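Local coordinates for protein extracellular ligand-binding receptor (Sphaerobacter thermophilus, PDB 4ZPJ) that probably captures a small ligand outside the cell and hands it to an ABC transporter, as leucine-binding-family receptors do, and carries surface zinc ions, at residues A[305-315]-A[406-414]. Numbering follows the deposited sequence.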
loop_
_atom_site.group_PDB
_atom_site.type_symbol
_atom_site.label_atom_id
_atom_site.label_comp_id
_atom_site.label_asym_id
_atom_site.label_seq_id
_atom_site.Cartn_x
_atom_site.Cartn_y
_atom_site.Cartn_z
ATOM N N SER A 305 -4.734 -11.303 -8.617
ATOM C CA SER A 305 -3.810 -10.671 -7.699
ATOM C C SER A 305 -4.456 -10.362 -6.336
ATOM O O SER A 305 -5.655 -10.123 -6.234
ATOM C CB SER A 305 -3.263 -9.354 -8.290
ATOM O OG SER A 305 -4.267 -8.386 -8.368
ATOM N N GLY A 306 -3.624 -10.311 -5.304
ATOM C CA GLY A 306 -4.013 -9.738 -4.037
ATOM C C GLY A 306 -3.851 -8.250 -4.076
ATOM O O GLY A 306 -2.902 -7.728 -4.670
ATOM N N THR A 307 -4.777 -7.544 -3.464
ATOM C CA THR A 307 -4.663 -6.099 -3.347
ATOM C C THR A 307 -5.342 -5.522 -2.109
ATOM O O THR A 307 -6.190 -6.160 -1.457
ATOM C CB THR A 307 -5.213 -5.366 -4.592
ATOM O OG1 THR A 307 -4.763 -3.973 -4.611
ATOM C CG2 THR A 307 -6.727 -5.443 -4.654
ATOM N N LEU A 308 -4.960 -4.299 -1.812
ATOM C CA LEU A 308 -5.473 -3.555 -0.677
ATOM C C LEU A 308 -6.880 -3.003 -1.001
ATOM O O LEU A 308 -7.719 -2.855 -0.131
ATOM C CB LEU A 308 -4.488 -2.435 -0.371
ATOM C CG LEU A 308 -4.093 -2.021 1.035
ATOM C CD1 LEU A 308 -3.522 -3.107 1.919
ATOM C CD2 LEU A 308 -3.084 -0.887 0.862
ATOM N N TYR A 309 -7.130 -2.677 -2.263
ATOM C CA TYR A 309 -8.337 -1.927 -2.617
ATOM C C TYR A 309 -8.529 -1.922 -4.107
ATOM O O TYR A 309 -7.557 -1.842 -4.846
ATOM C CB TYR A 309 -8.312 -0.448 -2.134
ATOM C CG TYR A 309 -9.648 0.253 -2.435
ATOM C CD1 TYR A 309 -10.821 -0.159 -1.845
ATOM C CD2 TYR A 309 -9.730 1.249 -3.358
ATOM C CE1 TYR A 309 -12.046 0.410 -2.179
ATOM C CE2 TYR A 309 -10.937 1.826 -3.695
ATOM C CZ TYR A 309 -12.088 1.403 -3.125
ATOM O OH TYR A 309 -13.306 2.019 -3.477
ATOM N N THR A 310 -9.792 -1.979 -4.527
ATOM C CA THR A 310 -10.193 -1.676 -5.890
ATOM C C THR A 310 -11.496 -0.914 -5.780
ATOM O O THR A 310 -12.327 -1.265 -4.957
ATOM C CB THR A 310 -10.465 -2.968 -6.697
ATOM O OG1 THR A 310 -11.099 -2.666 -7.923
ATOM C CG2 THR A 310 -11.366 -4.007 -5.881
ATOM N N ALA A 311 -11.655 0.105 -6.648
ATOM C CA ALA A 311 -12.846 0.876 -6.826
ATOM C C ALA A 311 -14.108 0.071 -7.219
ATOM O O ALA A 311 -15.272 0.553 -7.062
ATOM C CB ALA A 311 -12.550 1.979 -7.813
ATOM N N TYR A 312 -13.916 -1.164 -7.673
ATOM C CA TYR A 312 -15.065 -2.038 -8.005
ATOM C C TYR A 312 -15.522 -2.911 -6.851
ATOM O O TYR A 312 -16.284 -3.853 -7.067
ATOM C CB TYR A 312 -14.778 -2.882 -9.262
ATOM C CG TYR A 312 -14.596 -1.954 -10.472
ATOM C CD1 TYR A 312 -15.703 -1.515 -11.258
ATOM C CD2 TYR A 312 -13.370 -1.383 -10.717
ATOM C CE1 TYR A 312 -15.516 -0.603 -12.299
ATOM C CE2 TYR A 312 -13.173 -0.483 -11.756
ATOM C CZ TYR A 312 -14.246 -0.083 -12.533
ATOM O OH TYR A 312 -13.972 0.820 -13.520
ATOM N N ASN A 313 -15.096 -2.602 -5.621
ATOM C CA ASN A 313 -15.495 -3.424 -4.510
ATOM C C ASN A 313 -16.996 -3.200 -4.314
ATOM O O ASN A 313 -17.474 -2.067 -4.448
ATOM C CB ASN A 313 -14.692 -3.074 -3.273
ATOM C CG ASN A 313 -14.833 -4.082 -2.165
ATOM O OD1 ASN A 313 -15.202 -5.231 -2.387
ATOM N ND2 ASN A 313 -14.564 -3.646 -0.952
ATOM N N ASP A 314 -17.741 -4.267 -4.024
ATOM C CA ASP A 314 -19.192 -4.177 -4.121
ATOM C C ASP A 314 -19.775 -3.971 -2.746
ATOM O O ASP A 314 -20.670 -4.689 -2.327
ATOM C CB ASP A 314 -19.816 -5.429 -4.839
ATOM C CG ASP A 314 -19.525 -6.791 -4.114
ATOM O OD1 ASP A 314 -18.525 -6.833 -3.332
ATOM O OD2 ASP A 314 -20.226 -7.851 -4.384
ATOM N N THR A 315 -19.268 -2.985 -2.020
ATOM C CA THR A 315 -19.762 -2.704 -0.677
ATOM C C THR A 315 -20.178 -1.291 -0.632
ATOM O O THR A 315 -19.636 -0.465 -1.382
ATOM C CB THR A 315 -18.692 -2.899 0.401
ATOM O OG1 THR A 315 -17.631 -1.935 0.248
ATOM C CG2 THR A 315 -18.145 -4.377 0.374
ATOM N N THR A 406 -13.537 -0.459 -20.476
ATOM C CA THR A 406 -12.741 -0.168 -19.314
ATOM C C THR A 406 -12.256 -1.461 -18.690
ATOM O O THR A 406 -13.014 -2.443 -18.613
ATOM C CB THR A 406 -13.567 0.604 -18.265
ATOM O OG1 THR A 406 -13.993 1.857 -18.807
ATOM C CG2 THR A 406 -12.785 0.839 -16.987
ATOM N N TYR A 407 -11.020 -1.409 -18.188
ATOM C CA TYR A 407 -10.359 -2.492 -17.470
ATOM C C TYR A 407 -10.544 -2.312 -15.993
ATOM O O TYR A 407 -10.428 -1.235 -15.513
ATOM C CB TYR A 407 -8.869 -2.518 -17.805
ATOM C CG TYR A 407 -8.650 -2.947 -19.228
ATOM C CD1 TYR A 407 -8.772 -4.283 -19.570
ATOM C CD2 TYR A 407 -8.348 -2.021 -20.233
ATOM C CE1 TYR A 407 -8.575 -4.705 -20.862
ATOM C CE2 TYR A 407 -8.139 -2.437 -21.566
ATOM C CZ TYR A 407 -8.260 -3.779 -21.865
ATOM O OH TYR A 407 -8.080 -4.255 -23.144
ATOM N N ALA A 408 -10.883 -3.377 -15.278
ATOM C CA ALA A 408 -11.343 -3.243 -13.891
ATOM C C ALA A 408 -10.730 -4.354 -13.081
ATOM O O ALA A 408 -10.752 -5.474 -13.519
ATOM C CB ALA A 408 -12.886 -3.401 -13.856
ATOM N N ASN A 409 -10.283 -4.081 -11.870
ATOM C CA ASN A 409 -9.985 -5.167 -10.908
ATOM C C ASN A 409 -11.224 -5.605 -10.143
ATOM O O ASN A 409 -11.752 -4.834 -9.337
ATOM C CB ASN A 409 -8.939 -4.717 -9.911
ATOM C CG ASN A 409 -7.562 -4.740 -10.505
ATOM O OD1 ASN A 409 -7.018 -5.805 -10.792
ATOM N ND2 ASN A 409 -7.001 -3.590 -10.688
ATOM N N ILE A 410 -11.685 -6.820 -10.412
ATOM C CA ILE A 410 -12.929 -7.320 -9.856
ATOM C C ILE A 410 -12.623 -8.248 -8.679
ATOM O O ILE A 410 -11.714 -9.114 -8.753
ATOM C CB ILE A 410 -13.765 -8.024 -10.944
ATOM C CG1 ILE A 410 -14.061 -7.050 -12.093
ATOM C CG2 ILE A 410 -15.060 -8.616 -10.363
ATOM C CD1 ILE A 410 -14.983 -5.886 -11.778
ATOM N N VAL A 411 -13.355 -8.064 -7.584
ATOM C CA VAL A 411 -13.104 -8.843 -6.381
ATOM C C VAL A 411 -13.668 -10.251 -6.491
ATOM O O VAL A 411 -14.855 -10.414 -6.743
ATOM C CB VAL A 411 -13.683 -8.170 -5.146
ATOM C CG1 VAL A 411 -13.494 -9.041 -3.910
ATOM C CG2 VAL A 411 -13.006 -6.824 -4.927
ATOM N N VAL A 412 -12.817 -11.268 -6.321
ATOM C CA VAL A 412 -13.297 -12.663 -6.350
ATOM C C VAL A 412 -13.399 -13.287 -4.965
ATOM O O VAL A 412 -14.217 -14.202 -4.748
ATOM C CB VAL A 412 -12.528 -13.583 -7.333
ATOM C CG1 VAL A 412 -12.543 -13.022 -8.750
ATOM C CG2 VAL A 412 -11.096 -13.792 -6.953
ATOM N N ASP A 413 -12.641 -12.753 -4.018
ATOM C CA ASP A 413 -12.549 -13.301 -2.704
ATOM C C ASP A 413 -11.925 -12.286 -1.745
ATOM O O ASP A 413 -11.204 -11.341 -2.168
ATOM C CB ASP A 413 -11.694 -14.551 -2.711
ATOM C CG ASP A 413 -12.098 -15.556 -1.654
ATOM O OD1 ASP A 413 -13.090 -15.363 -0.919
ATOM O OD2 ASP A 413 -11.426 -16.600 -1.607
ATOM N N ARG A 414 -12.281 -12.451 -0.471
ATOM C CA ARG A 414 -11.854 -11.568 0.581
ATOM C C ARG A 414 -11.166 -12.341 1.676
ATOM O O ARG A 414 -11.618 -13.422 2.026
ATOM C CB ARG A 414 -13.045 -10.946 1.158
ATOM C CG ARG A 414 -13.551 -9.752 0.399
ATOM C CD ARG A 414 -14.750 -9.114 1.127
ATOM N NE ARG A 414 -15.245 -8.179 0.144
ATOM C CZ ARG A 414 -16.285 -8.357 -0.647
ATOM N NH1 ARG A 414 -17.093 -9.430 -0.518
ATOM N NH2 ARG A 414 -16.571 -7.382 -1.502
HETATM O O HOH W 1 -9.761 -1.607 -10.464
HETATM O O HOH W 2 -15.670 -6.322 -7.341
HETATM O O HOH W 3 -14.710 -5.346 1.291
#
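Thr310 to Asn313 form a type I beta turn that sits beside residues 407-414 of strand 407-418, with Thr310 CA 6.1 Å from Asn409 CA. Thr310 OG1 donates to Asn409 O at 2.7 Å, in the carbonyl plane and on a lone pair. The same hydroxyl accepts from Tyr312 N in an ST turn and from a water that also accepts from Asn409 N. It lies anti to its own backbone N (chi1 169°), which turns CG2 onto Val411 CG2; these two methyls are tight at 3.4 Å. The Tyr312 ring lies over Ala408 CB in a CH-pi contact, the methyl 3.7 Å from the ring centroid. Ile410 CD1 touches Tyr312 CB. A second water joins Tyr312 O to Val411 N.

The fold is that of a periplasmic binding protein. Strands 304-307 and 407-418 both pair antiparallel with strand 390-401, and the turn follows the first of them, leading into helix 316-328.

The extended chain of Arg414 brings NH2 within reach of two acceptors. Arg414 NH2 donates to Asn313 OD1 at 2.7 Å and to Asp314 OD1 at 2.7 Å, the second bond being a salt bridge. The Asp314 carboxylate is nearly coplanar with the guanidinium, 14° apart; the Asn313 amide is turned by 42°. Asn313 ND2 bonds to Pro377 O and to a third water, which Arg414 NE reaches weakly. Asn409 ND2 bonds to Val288 O.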